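Local structure of nicotinate phosphoribosyltransferase (2IM5) at residues 227-232 with 250-255; 255-260 with 270-275; 264-269 with 288-293; 281-286 with 322-327. The protein probably catalyses the ATP-driven joining of nicotinate to phosphoribosyl diphosphate, giving nicotinate mononucleotide, the first step from nicotinate towards NAD. All coordinates share one frame; numbering follows the deposited sequence.

Contact 1: residues 227-232 with 250-255; sequences MANYVA and DTYTTD
The first turn of helix 228-240 faces a type I beta turn, Asp250 to Thr253, that leads into helix 254-260, and the two backbones come closest at Asn229 and Thr251, whose CA atoms are 8.4 Å apart. Direct contact rests on Ala228 and Tyr252: the methyl carbon Ala228 CB approaches ring atom Tyr252 CE2 obliquely at 3.5 Å. Alanine suits the spot because its single methyl leaves room for the phenol ring to lie close against the helix. The ring is also covered from within its own turn, since Thr251 CG2 stands 3.8 Å above its plane, over the centre, and Tyr225 meets it edge-to-face.

Asn229 spans the gap to the turn through water. With CG beside the backbone N (chi1 -79°), its amide extends towards the turn and uses both ends. Asn229 OD1 can accept from water 1 at 2.9 Å, and that water in turn accepts from Tyr252 N at 3.0 Å. Asn229 ND2 donates to water 2 at 2.8 Å, which is 2.8 Å from Thr251 OG1. Thr251 OG1 has a further, weak hydrogen bond to His213, the residue predicted to be autophosphorylated, though it is unmodified here.

An amide matches this setting because it offers one acceptor and one donor. Its two different water bridges probably help to set its orientation and to hold the turn beside His213.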
loop_
_atom_site.group_PDB
_atom_site.type_symbol
_atom_site.label_atom_id
_atom_site.label_comp_id
_atom_site.label_asym_id
_atom_site.label_seq_id
_atom_site.Cartn_x
_atom_site.Cartn_y
_atom_site.Cartn_z
ATOM N N MET A 227 5.417 16.733 -14.768
ATOM C CA MET A 227 6.639 16.166 -14.208
ATOM C C MET A 227 6.479 15.250 -12.993
ATOM O O MET A 227 7.472 14.737 -12.477
ATOM C CB MET A 227 7.611 17.292 -13.855
ATOM C CG MET A 227 8.295 17.927 -15.068
ATOM S SD MET A 227 9.288 16.749 -16.071
ATOM C CE MET A 227 8.462 16.921 -17.681
ATOM N N ALA A 228 5.245 15.029 -12.550
ATOM C CA ALA A 228 4.991 14.192 -11.368
ATOM C C ALA A 228 5.750 12.867 -11.342
ATOM O O ALA A 228 6.569 12.635 -10.440
ATOM C CB ALA A 228 3.497 13.932 -11.219
ATOM N N ASN A 229 5.480 12.002 -12.323
ATOM C CA ASN A 229 6.129 10.695 -12.384
ATOM C C ASN A 229 7.647 10.808 -12.410
ATOM O O ASN A 229 8.340 10.119 -11.663
ATOM C CB ASN A 229 5.654 9.911 -13.623
ATOM C CG ASN A 229 4.286 9.264 -13.430
ATOM O OD1 ASN A 229 3.397 9.389 -14.289
ATOM N ND2 ASN A 229 4.109 8.568 -12.317
ATOM N N TYR A 230 8.165 11.687 -13.263
ATOM C CA TYR A 230 9.614 11.853 -13.390
ATOM C C TYR A 230 10.306 12.292 -12.095
ATOM O O TYR A 230 11.264 11.661 -11.651
ATOM C CB TYR A 230 9.944 12.857 -14.497
ATOM C CG TYR A 230 11.428 12.982 -14.744
ATOM C CD1 TYR A 230 12.100 12.079 -15.574
ATOM C CD2 TYR A 230 12.174 13.972 -14.103
ATOM C CE1 TYR A 230 13.481 12.165 -15.760
ATOM C CE2 TYR A 230 13.548 14.066 -14.276
ATOM C CZ TYR A 230 14.196 13.163 -15.104
ATOM O OH TYR A 230 15.556 13.271 -15.274
ATOM N N VAL A 231 9.828 13.380 -11.495
ATOM C CA VAL A 231 10.434 13.872 -10.258
ATOM C C VAL A 231 10.242 12.893 -9.092
ATOM O O VAL A 231 11.108 12.779 -8.218
ATOM C CB VAL A 231 9.864 15.242 -9.872
ATOM C CG1 VAL A 231 10.606 15.791 -8.657
ATOM C CG2 VAL A 231 10.010 16.201 -11.039
ATOM N N ALA A 232 9.112 12.193 -9.073
ATOM C CA ALA A 232 8.868 11.217 -8.017
ATOM C C ALA A 232 9.936 10.111 -8.091
ATOM O O ALA A 232 10.485 9.702 -7.069
ATOM C CB ALA A 232 7.471 10.613 -8.162
ATOM N N ASP A 250 0.146 3.664 -12.864
ATOM C CA ASP A 250 -1.216 4.145 -13.116
ATOM C C ASP A 250 -1.726 5.393 -12.391
ATOM O O ASP A 250 -2.877 5.784 -12.606
ATOM C CB ASP A 250 -2.201 2.995 -12.868
ATOM C CG ASP A 250 -2.324 2.639 -11.392
ATOM O OD1 ASP A 250 -1.351 2.854 -10.643
ATOM O OD2 ASP A 250 -3.390 2.134 -10.974
ATOM N N THR A 251 -0.895 6.016 -11.558
ATOM C CA THR A 251 -1.324 7.199 -10.816
ATOM C C THR A 251 -2.060 8.189 -11.706
ATOM O O THR A 251 -3.153 8.632 -11.376
ATOM C CB THR A 251 -0.140 7.920 -10.162
ATOM O OG1 THR A 251 0.675 6.963 -9.478
ATOM C CG2 THR A 251 -0.645 8.967 -9.155
ATOM N N TYR A 252 -1.460 8.537 -12.835
ATOM C CA TYR A 252 -2.108 9.465 -13.752
ATOM C C TYR A 252 -2.312 8.764 -15.076
ATOM O O TYR A 252 -2.175 9.378 -16.130
ATOM C CB TYR A 252 -1.253 10.726 -13.945
ATOM C CG TYR A 252 -1.022 11.468 -12.653
ATOM C CD1 TYR A 252 -2.092 11.994 -11.930
ATOM C CD2 TYR A 252 0.257 11.589 -12.122
ATOM C CE1 TYR A 252 -1.895 12.613 -10.706
ATOM C CE2 TYR A 252 0.470 12.209 -10.898
ATOM C CZ TYR A 252 -0.612 12.716 -10.193
ATOM O OH TYR A 252 -0.418 13.313 -8.972
ATOM N N THR A 253 -2.634 7.473 -15.003
ATOM C CA THR A 253 -2.849 6.666 -16.193
ATOM C C THR A 253 -1.524 6.098 -16.684
ATOM O O THR A 253 -0.523 6.812 -16.769
ATOM C CB THR A 253 -3.507 7.516 -17.305
ATOM O OG1 THR A 253 -4.934 7.356 -17.250
ATOM C CG2 THR A 253 -2.965 7.165 -18.644
ATOM N N THR A 254 -1.520 4.807 -16.997
ATOM C CA THR A 254 -0.320 4.145 -17.481
ATOM C C THR A 254 0.131 4.654 -18.853
ATOM O O THR A 254 1.328 4.651 -19.147
ATOM C CB THR A 254 -0.515 2.607 -17.527
ATOM O OG1 THR A 254 -0.578 2.104 -16.188
ATOM C CG2 THR A 254 0.652 1.931 -18.240
ATOM N N ASP A 255 -0.805 5.101 -19.688
ATOM C CA ASP A 255 -0.424 5.627 -20.999
ATOM C C ASP A 255 0.439 6.879 -20.833
ATOM O O ASP A 255 1.405 7.075 -21.573
ATOM C CB ASP A 255 -1.658 5.960 -21.852
ATOM C CG ASP A 255 -2.383 4.708 -22.351
ATOM O OD1 ASP A 255 -1.773 3.615 -22.339
ATOM O OD2 ASP A 255 -3.556 4.819 -22.769
HETATM O O HOH W 1 1.004 7.688 -14.353
HETATM O O HOH W 2 2.357 6.451 -11.700
#

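Contact 2: residues 255-260 with 270-275; sequences DVFMRN and TSLRHD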
loop_
_atom_site.group_PDB
_atom_site.type_symbol
_atom_site.label_atom_id
_atom_site.label_comp_id
_atom_site.label_asym_id
_atom_site.label_seq_id
_atom_site.Cartn_x
_atom_site.Cartn_y
_atom_site.Cartn_z
ATOM N N ASP A 255 -0.805 5.101 -19.688
ATOM C CA ASP A 255 -0.424 5.627 -20.999
ATOM C C ASP A 255 0.439 6.879 -20.833
ATOM O O ASP A 255 1.405 7.075 -21.573
ATOM C CB ASP A 255 -1.658 5.960 -21.852
ATOM C CG ASP A 255 -2.383 4.708 -22.351
ATOM O OD1 ASP A 255 -1.773 3.615 -22.339
ATOM O OD2 ASP A 255 -3.556 4.819 -22.769
ATOM N N VAL A 256 0.085 7.720 -19.860
ATOM C CA VAL A 256 0.844 8.934 -19.606
ATOM C C VAL A 256 2.221 8.541 -19.060
ATOM O O VAL A 256 3.242 9.088 -19.468
ATOM C CB VAL A 256 0.124 9.835 -18.585
ATOM C CG1 VAL A 256 1.066 10.930 -18.102
ATOM C CG2 VAL A 256 -1.120 10.450 -19.226
ATOM N N PHE A 257 2.248 7.577 -18.146
ATOM C CA PHE A 257 3.512 7.122 -17.575
ATOM C C PHE A 257 4.459 6.621 -18.664
ATOM O O PHE A 257 5.594 7.082 -18.779
ATOM C CB PHE A 257 3.281 5.984 -16.582
ATOM C CG PHE A 257 4.546 5.470 -15.949
ATOM C CD1 PHE A 257 4.997 5.989 -14.745
ATOM C CD2 PHE A 257 5.313 4.493 -16.587
ATOM C CE1 PHE A 257 6.194 5.549 -14.180
ATOM C CE2 PHE A 257 6.509 4.047 -16.037
ATOM C CZ PHE A 257 6.951 4.576 -14.829
ATOM N N MET A 258 3.983 5.666 -19.458
ATOM C CA MET A 258 4.786 5.077 -20.527
ATOM C C MET A 258 5.296 6.111 -21.522
ATOM O O MET A 258 6.468 6.086 -21.901
ATOM C CB MET A 258 3.985 3.994 -21.262
ATOM C CG MET A 258 3.769 2.721 -20.447
ATOM S SD MET A 258 5.309 1.953 -19.831
ATOM C CE MET A 258 4.660 0.939 -18.578
ATOM N N ARG A 259 4.421 7.018 -21.935
ATOM C CA ARG A 259 4.800 8.055 -22.882
ATOM C C ARG A 259 5.968 8.891 -22.362
ATOM O O ARG A 259 6.811 9.335 -23.145
ATOM C CB ARG A 259 3.605 8.973 -23.172
ATOM C CG ARG A 259 3.861 10.005 -24.261
ATOM C CD ARG A 259 2.668 10.943 -24.433
ATOM N NE ARG A 259 1.416 10.209 -24.618
ATOM C CZ ARG A 259 0.397 10.237 -23.764
ATOM N NH1 ARG A 259 0.473 10.971 -22.661
ATOM N NH2 ARG A 259 -0.692 9.518 -24.005
ATOM N N ASN A 260 6.033 9.096 -21.049
ATOM C CA ASN A 260 7.099 9.912 -20.461
ATOM C C ASN A 260 8.197 9.119 -19.729
ATOM O O ASN A 260 9.067 9.701 -19.072
ATOM C CB ASN A 260 6.492 10.944 -19.502
ATOM C CG ASN A 260 5.425 11.808 -20.170
ATOM O OD1 ASN A 260 4.221 11.574 -20.010
ATOM N ND2 ASN A 260 5.866 12.803 -20.939
ATOM N N THR A 270 14.031 -2.035 -11.810
ATOM C CA THR A 270 13.978 -3.441 -12.207
ATOM C C THR A 270 12.571 -3.915 -12.487
ATOM O O THR A 270 12.382 -4.932 -13.144
ATOM C CB THR A 270 14.550 -4.364 -11.116
ATOM O OG1 THR A 270 13.799 -4.187 -9.909
ATOM C CG2 THR A 270 16.014 -4.049 -10.853
ATOM N N SER A 271 11.581 -3.183 -11.999
ATOM C CA SER A 271 10.213 -3.615 -12.208
ATOM C C SER A 271 9.138 -2.540 -12.152
ATOM O O SER A 271 9.352 -1.431 -11.654
ATOM C CB SER A 271 9.884 -4.709 -11.190
ATOM O OG SER A 271 10.204 -4.263 -9.884
ATOM N N LEU A 272 7.972 -2.904 -12.677
ATOM C CA LEU A 272 6.813 -2.030 -12.700
ATOM C C LEU A 272 5.743 -2.728 -11.882
ATOM O O LEU A 272 5.780 -3.944 -11.701
ATOM C CB LEU A 272 6.296 -1.856 -14.129
ATOM C CG LEU A 272 7.310 -1.447 -15.197
ATOM C CD1 LEU A 272 6.645 -1.507 -16.573
ATOM C CD2 LEU A 272 7.845 -0.047 -14.905
ATOM N N ARG A 273 4.793 -1.962 -11.379
ATOM C CA ARG A 273 3.723 -2.564 -10.624
ATOM C C ARG A 273 2.386 -2.302 -11.307
ATOM O O ARG A 273 2.058 -1.162 -11.622
ATOM C CB ARG A 273 3.693 -2.022 -9.198
ATOM C CG ARG A 273 2.552 -2.587 -8.401
ATOM C CD ARG A 273 2.657 -2.220 -6.943
ATOM N NE ARG A 273 1.409 -2.521 -6.260
ATOM C CZ ARG A 273 1.170 -2.230 -4.988
ATOM N NH1 ARG A 273 2.105 -1.633 -4.259
ATOM N NH2 ARG A 273 -0.011 -2.520 -4.454
ATOM N N HIS A 274 1.633 -3.370 -11.547
ATOM C CA HIS A 274 0.313 -3.283 -12.167
ATOM C C HIS A 274 -0.687 -3.285 -11.026
ATOM O O HIS A 274 -0.715 -4.223 -10.236
ATOM C CB HIS A 274 0.057 -4.496 -13.059
ATOM C CG HIS A 274 -1.388 -4.688 -13.408
ATOM N ND1 HIS A 274 -2.043 -3.902 -14.332
ATOM C CD2 HIS A 274 -2.317 -5.538 -12.910
ATOM C CE1 HIS A 274 -3.314 -4.256 -14.386
ATOM N NE2 HIS A 274 -3.508 -5.247 -13.532
ATOM N N ASP A 275 -1.522 -2.256 -10.940
ATOM C CA ASP A 275 -2.475 -2.189 -9.842
ATOM C C ASP A 275 -3.910 -1.839 -10.236
ATOM O O ASP A 275 -4.766 -1.656 -9.374
ATOM C CB ASP A 275 -1.968 -1.200 -8.790
ATOM C CG ASP A 275 -2.654 -1.374 -7.452
ATOM O OD1 ASP A 275 -2.661 -2.515 -6.933
ATOM O OD2 ASP A 275 -3.179 -0.373 -6.918
#
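Asp275 OD1, just past strand 271-274, is gripped by a hydrogen bond with Ser305 OG and a long salt bridge of 3.6 Å to Arg273 NH2; Arg273 NE bonds to the same Ser305 OG. The contact with helix 254-260 is wholly apolar and buried. Met258 and Leu272 reach towards each other tip to tip, the methyl Met258 CE lying 3.7 Å from Leu272 CD1. A bend at chi2 (-55°) brings the thioether to the strand. An unbranched, flexible chain suits the job, because the backbones stay well apart, with 10.8 Å between the CA atoms of Met258 and Leu272.

Strand 271-274 lies parallel to strand 246-248, and helices 254-260 and 263-268 link them in a beta-alpha-beta crossover, the repeating theme of the barrel-like domain of this family. Leu272 is thus a residue of the sheet looking out at its helical cover.

Its other branch serves Phe257, with Leu272 CD2 4.5 Å from Phe257 CE2 in a looser, oblique approach. The Phe257 ring, with CG opposite the backbone N (chi1 -180°), also packs on Val247 and Phe261. Ala286 and Tyr290 of helix 279-292 touch Leu272 as well.

Contact 3: residues 264-269 with 288-293; sequences KHAMLF and RRYEEL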
loop_
_atom_site.group_PDB
_atom_site.type_symbol
_atom_site.label_atom_id
_atom_site.label_comp_id
_atom_site.label_asym_id
_atom_site.label_seq_id
_atom_site.Cartn_x
_atom_site.Cartn_y
_atom_site.Cartn_z
ATOM N N LYS A 264 16.691 6.221 -18.982
ATOM C CA LYS A 264 17.456 6.115 -17.744
ATOM C C LYS A 264 16.682 5.381 -16.647
ATOM O O LYS A 264 17.200 4.455 -16.012
ATOM C CB LYS A 264 17.839 7.509 -17.255
ATOM C CG LYS A 264 18.639 7.516 -15.977
ATOM C CD LYS A 264 19.069 8.938 -15.600
ATOM C CE LYS A 264 17.878 9.846 -15.351
ATOM N NZ LYS A 264 18.318 11.246 -15.062
ATOM N N HIS A 265 15.441 5.801 -16.424
ATOM C CA HIS A 265 14.608 5.173 -15.412
ATOM C C HIS A 265 14.203 3.754 -15.811
ATOM O O HIS A 265 14.162 2.855 -14.972
ATOM C CB HIS A 265 13.377 6.040 -15.151
ATOM C CG HIS A 265 13.694 7.313 -14.433
ATOM N ND1 HIS A 265 12.847 8.399 -14.427
ATOM C CD2 HIS A 265 14.775 7.675 -13.701
ATOM C CE1 HIS A 265 13.395 9.377 -13.726
ATOM N NE2 HIS A 265 14.566 8.962 -13.276
ATOM N N ALA A 266 13.906 3.559 -17.090
ATOM C CA ALA A 266 13.530 2.237 -17.567
ATOM C C ALA A 266 14.682 1.256 -17.323
ATOM O O ALA A 266 14.462 0.105 -16.960
ATOM C CB ALA A 266 13.189 2.288 -19.053
ATOM N N MET A 267 15.911 1.726 -17.514
ATOM C CA MET A 267 17.089 0.882 -17.318
ATOM C C MET A 267 17.411 0.647 -15.848
ATOM O O MET A 267 17.795 -0.457 -15.456
ATOM C CB MET A 267 18.310 1.506 -17.995
ATOM C CG MET A 267 18.252 1.521 -19.523
ATOM S SD MET A 267 19.703 2.335 -20.187
ATOM C CE MET A 267 19.310 3.942 -19.878
ATOM N N LEU A 268 17.246 1.685 -15.032
ATOM C CA LEU A 268 17.542 1.594 -13.607
ATOM C C LEU A 268 16.528 0.801 -12.772
ATOM O O LEU A 268 16.917 -0.044 -11.964
ATOM C CB LEU A 268 17.700 3.002 -13.029
ATOM C CG LEU A 268 17.975 3.147 -11.533
ATOM C CD1 LEU A 268 19.179 2.313 -11.130
ATOM C CD2 LEU A 268 18.226 4.614 -11.225
ATOM N N PHE A 269 15.236 1.082 -12.935
ATOM C CA PHE A 269 14.217 0.351 -12.182
ATOM C C PHE A 269 14.145 -1.072 -12.716
ATOM O O PHE A 269 14.204 -1.294 -13.927
ATOM C CB PHE A 269 12.867 1.050 -12.309
ATOM C CG PHE A 269 12.768 2.301 -11.488
ATOM C CD1 PHE A 269 12.313 2.250 -10.178
ATOM C CD2 PHE A 269 13.188 3.524 -12.003
ATOM C CE1 PHE A 269 12.279 3.407 -9.381
ATOM C CE2 PHE A 269 13.163 4.679 -11.222
ATOM C CZ PHE A 269 12.707 4.625 -9.907
ATOM N N ARG A 288 5.937 -3.228 -25.008
ATOM C CA ARG A 288 6.119 -2.356 -26.164
ATOM C C ARG A 288 7.002 -1.146 -25.850
ATOM O O ARG A 288 7.897 -0.795 -26.627
ATOM C CB ARG A 288 4.764 -1.877 -26.711
ATOM C CG ARG A 288 4.910 -0.854 -27.835
ATOM C CD ARG A 288 3.635 -0.636 -28.655
ATOM N NE ARG A 288 2.558 0.006 -27.905
ATOM C CZ ARG A 288 1.622 -0.650 -27.224
ATOM N NH1 ARG A 288 1.624 -1.978 -27.199
ATOM N NH2 ARG A 288 0.682 0.021 -26.566
ATOM N N ARG A 289 6.763 -0.504 -24.711
ATOM C CA ARG A 289 7.551 0.664 -24.346
ATOM C C ARG A 289 9.010 0.294 -24.084
ATOM O O ARG A 289 9.917 1.030 -24.459
ATOM C CB ARG A 289 6.955 1.353 -23.116
ATOM C CG ARG A 289 7.686 2.627 -22.707
ATOM C CD ARG A 289 7.865 3.590 -23.883
ATOM N NE ARG A 289 8.496 4.836 -23.451
ATOM C CZ ARG A 289 9.079 5.711 -24.266
ATOM N NH1 ARG A 289 9.121 5.483 -25.571
ATOM N NH2 ARG A 289 9.627 6.812 -23.770
ATOM N N TYR A 290 9.243 -0.837 -23.432
ATOM C CA TYR A 290 10.614 -1.258 -23.169
ATOM C C TYR A 290 11.372 -1.443 -24.480
ATOM O O TYR A 290 12.530 -1.052 -24.602
ATOM C CB TYR A 290 10.647 -2.565 -22.379
ATOM C CG TYR A 290 10.517 -2.395 -20.877
ATOM C CD1 TYR A 290 11.297 -1.464 -20.190
ATOM C CD2 TYR A 290 9.652 -3.203 -20.137
ATOM C CE1 TYR A 290 11.225 -1.344 -18.798
ATOM C CE2 TYR A 290 9.571 -3.091 -18.753
ATOM C CZ TYR A 290 10.359 -2.159 -18.086
ATOM O OH TYR A 290 10.275 -2.050 -16.707
ATOM N N GLU A 291 10.717 -2.036 -25.467
ATOM C CA GLU A 291 11.361 -2.242 -26.748
ATOM C C GLU A 291 11.606 -0.930 -27.475
ATOM O O GLU A 291 12.619 -0.784 -28.155
ATOM C CB GLU A 291 10.536 -3.200 -27.596
ATOM C CG GLU A 291 10.456 -4.570 -26.954
ATOM C CD GLU A 291 9.617 -5.538 -27.749
ATOM O OE1 GLU A 291 8.570 -5.111 -28.279
ATOM O OE2 GLU A 291 9.997 -6.729 -27.828
ATOM N N GLU A 292 10.697 0.029 -27.324
ATOM C CA GLU A 292 10.874 1.329 -27.960
ATOM C C GLU A 292 12.134 1.963 -27.389
ATOM O O GLU A 292 12.902 2.615 -28.098
ATOM C CB GLU A 292 9.688 2.252 -27.662
ATOM C CG GLU A 292 8.495 2.080 -28.572
ATOM C CD GLU A 292 7.290 2.864 -28.081
ATOM O OE1 GLU A 292 7.494 3.905 -27.405
ATOM O OE2 GLU A 292 6.146 2.445 -28.379
ATOM N N LEU A 293 12.331 1.778 -26.088
ATOM C CA LEU A 293 13.489 2.330 -25.401
ATOM C C LEU A 293 14.721 1.444 -25.544
ATOM O O LEU A 293 15.776 1.750 -24.991
ATOM C CB LEU A 293 13.173 2.514 -23.917
ATOM C CG LEU A 293 12.108 3.554 -23.562
ATOM C CD1 LEU A 293 11.781 3.464 -22.078
ATOM C CD2 LEU A 293 12.616 4.947 -23.929
HETATM O O HOH W 3 12.233 -0.678 -15.713
#
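Tyr290 reaches from helix 279-292 towards the last turn of helix 263-268, where Ala266 receives it. At CB the side chain sets off with CG beside the backbone N (chi1 -84°), which swings the ring towards Ala266. Ring atom CE1 makes the first meeting, 4.0 Å from Ala266 O and 4.1 Å from Ala266 CB. Beyond it the phenol oxygen Tyr290 OH lies 2.6 Å from water 3, which sits at the ring's edge, in its plane. That water donates to Ala266 O and to Phe269 O, each at 2.7 Å.

One turn further along, Leu293 CD1 touches the same methyl, 3.5 Å from Ala266 CB, so the single methyl serves both a ring and an aliphatic branch. Alanine suits the place because the helices approach to 7.2 Å between the CA atoms of Ala266 and Tyr290. The second branch, Leu293 CD2, lies 3.5 Å over the guanidinium plane of Arg289, towards its rim, while Arg289 is salt-bridged to Glu292.

Lys300 also bonds to Ala266 O and Phe269 O. The carbonyls at this helix end are therefore satisfied by water and by a positive charge, which probably suits the negative pole of the helix, while the tyrosine hydroxyl joins the same polar cluster.

Contact 4: residues 281-286 with 322-327; sequences IFIEKA and GRIKAS
On the outside of the parallel sheet, helix 279-292 meets the chain entering strand 325-330 of the barrel-like domain. Glu284 and Arg323 form a salt bridge modelled with two prongs, one of reliable length. Arg323 NH2 donates to Glu284 OE1 over 3.1 Å at an N-H...O angle of 163°, in the guanidinium plane but meeting the syn side of the carboxylate from well out of its plane. Arg323 NH1 pairs with Glu284 OE2 at a separation too short to trust. The carboxylate and guanidinium planes are 24° apart. Glu284 CB points away, but a bend at chi2 (-49°) curls the carboxylate back.

Ile283 CG2, anti to the backbone N, packs obliquely on the guanidinium, 3.7 Å from Arg323 NH1. Isoleucine suits the site because this beta branch, Ile283 CG2, also makes the apolar contact, 4.4 Å from Ile324 CG2. The long arginine suits the partly exposed edge. Ile283 packs on Leu319 and Cys320 of helix 310-320, and Ile324 on Ile302 of the adjoining strand 301-304.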
loop_
_atom_site.group_PDB
_atom_site.type_symbol
_atom_site.label_atom_id
_atom_site.label_comp_id
_atom_site.label_asym_id
_atom_site.label_seq_id
_atom_site.Cartn_x
_atom_site.Cartn_y
_atom_site.Cartn_z
ATOM N N ILE A 281 -3.539 -6.143 -21.020
ATOM C CA ILE A 281 -3.329 -4.877 -21.708
ATOM C C ILE A 281 -2.089 -4.190 -21.127
ATOM O O ILE A 281 -1.288 -3.610 -21.861
ATOM C CB ILE A 281 -4.564 -3.961 -21.557
ATOM C CG1 ILE A 281 -5.710 -4.521 -22.405
ATOM C CG2 ILE A 281 -4.230 -2.535 -21.981
ATOM C CD1 ILE A 281 -7.019 -3.795 -22.223
ATOM N N PHE A 282 -1.926 -4.274 -19.810
ATOM C CA PHE A 282 -0.777 -3.666 -19.149
ATOM C C PHE A 282 0.513 -4.322 -19.650
ATOM O O PHE A 282 1.500 -3.640 -19.932
ATOM C CB PHE A 282 -0.875 -3.846 -17.633
ATOM C CG PHE A 282 0.258 -3.216 -16.880
ATOM C CD1 PHE A 282 0.195 -1.878 -16.490
ATOM C CD2 PHE A 282 1.402 -3.954 -16.577
ATOM C CE1 PHE A 282 1.258 -1.280 -15.806
ATOM C CE2 PHE A 282 2.466 -3.371 -15.898
ATOM C CZ PHE A 282 2.395 -2.029 -15.510
ATOM N N ILE A 283 0.504 -5.649 -19.759
ATOM C CA ILE A 283 1.684 -6.375 -20.222
ATOM C C ILE A 283 2.122 -5.906 -21.611
ATOM O O ILE A 283 3.318 -5.709 -21.858
ATOM C CB ILE A 283 1.419 -7.895 -20.238
ATOM C CG1 ILE A 283 1.187 -8.383 -18.804
ATOM C CG2 ILE A 283 2.590 -8.624 -20.876
ATOM C CD1 ILE A 283 0.687 -9.804 -18.696
ATOM N N GLU A 284 1.162 -5.715 -22.511
ATOM C CA GLU A 284 1.469 -5.253 -23.869
ATOM C C GLU A 284 2.125 -3.877 -23.854
ATOM O O GLU A 284 3.146 -3.665 -24.507
ATOM C CB GLU A 284 0.203 -5.161 -24.730
ATOM C CG GLU A 284 -0.499 -6.478 -24.985
ATOM C CD GLU A 284 0.449 -7.559 -25.465
ATOM O OE1 GLU A 284 1.240 -7.299 -26.404
ATOM O OE2 GLU A 284 0.394 -8.671 -24.899
ATOM N N LYS A 285 1.527 -2.938 -23.122
ATOM C CA LYS A 285 2.064 -1.580 -23.035
ATOM C C LYS A 285 3.492 -1.582 -22.507
ATOM O O LYS A 285 4.370 -0.928 -23.066
ATOM C CB LYS A 285 1.194 -0.713 -22.120
ATOM C CG LYS A 285 -0.210 -0.443 -22.640
ATOM C CD LYS A 285 -1.027 0.342 -21.617
ATOM C CE LYS A 285 -2.410 0.710 -22.148
ATOM N NZ LYS A 285 -3.265 1.304 -21.060
ATOM N N ALA A 286 3.718 -2.327 -21.430
ATOM C CA ALA A 286 5.037 -2.415 -20.810
ATOM C C ALA A 286 6.076 -2.971 -21.781
ATOM O O ALA A 286 7.123 -2.355 -22.013
ATOM C CB ALA A 286 4.967 -3.295 -19.570
ATOM N N GLY A 322 7.593 -16.160 -21.211
ATOM C CA GLY A 322 8.405 -15.831 -22.368
ATOM C C GLY A 322 8.455 -14.372 -22.785
ATOM O O GLY A 322 9.049 -14.054 -23.811
ATOM N N ARG A 323 7.856 -13.474 -22.006
ATOM C CA ARG A 323 7.864 -12.063 -22.377
ATOM C C ARG A 323 8.479 -11.155 -21.313
ATOM O O ARG A 323 9.280 -10.268 -21.615
ATOM C CB ARG A 323 6.442 -11.598 -22.660
ATOM C CG ARG A 323 5.626 -12.578 -23.475
ATOM C CD ARG A 323 4.289 -11.973 -23.828
ATOM N NE ARG A 323 4.458 -10.850 -24.741
ATOM C CZ ARG A 323 3.528 -9.932 -24.970
ATOM N NH1 ARG A 323 2.360 -10.012 -24.343
ATOM N NH2 ARG A 323 3.767 -8.943 -25.830
ATOM N N ILE A 324 8.106 -11.384 -20.063
ATOM C CA ILE A 324 8.600 -10.568 -18.966
ATOM C C ILE A 324 8.353 -11.358 -17.688
ATOM O O ILE A 324 7.426 -12.164 -17.631
ATOM C CB ILE A 324 7.835 -9.214 -18.944
ATOM C CG1 ILE A 324 8.437 -8.259 -17.907
ATOM C CG2 ILE A 324 6.356 -9.464 -18.663
ATOM C CD1 ILE A 324 7.950 -6.829 -18.074
ATOM N N LYS A 325 9.180 -11.146 -16.672
ATOM C CA LYS A 325 9.023 -11.872 -15.416
ATOM C C LYS A 325 7.837 -11.356 -14.603
ATOM O O LYS A 325 7.398 -10.216 -14.770
ATOM C CB LYS A 325 10.321 -11.798 -14.609
ATOM C CG LYS A 325 11.484 -12.488 -15.310
ATOM C CD LYS A 325 12.809 -12.256 -14.614
ATOM C CE LYS A 325 13.940 -12.900 -15.397
ATOM N NZ LYS A 325 15.279 -12.552 -14.843
ATOM N N ALA A 326 7.308 -12.203 -13.726
ATOM C CA ALA A 326 6.156 -11.806 -12.926
ATOM C C ALA A 326 6.189 -12.256 -11.471
ATOM O O ALA A 326 6.717 -13.312 -11.142
ATOM C CB ALA A 326 4.882 -12.315 -13.584
ATOM N N SER A 327 5.638 -11.417 -10.604
ATOM C CA SER A 327 5.534 -11.711 -9.180
ATOM C C SER A 327 4.162 -11.174 -8.807
ATOM O O SER A 327 3.529 -10.479 -9.602
ATOM C CB SER A 327 6.636 -11.015 -8.372
ATOM O OG SER A 327 6.478 -9.613 -8.405
#

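In the fold
All four contacts fall in one half of the parallel sheet and its helical cover, within the range of the NAPRTase family. Contacts 1 and 2 have centres 8 Å apart and share Asp255 on helix 254-260; contact 3 lies 10 Å from contact 2, and contact 4 is 13 Å from contact 3, with helix 279-292 common to both. Contact 1 closes before contact 2 opens, whereas contacts 2 and 3, and again 3 and 4, interleave along the chain. A salt bridge from Asp255 to Lys285 ties contacts 1 and 2 to contact 4. Successive strand-helix units thus form one continuous layer. Residues of contacts 1 and 2 both reach His213, the predicted phosphorylation site, by weak hydrogen bonds.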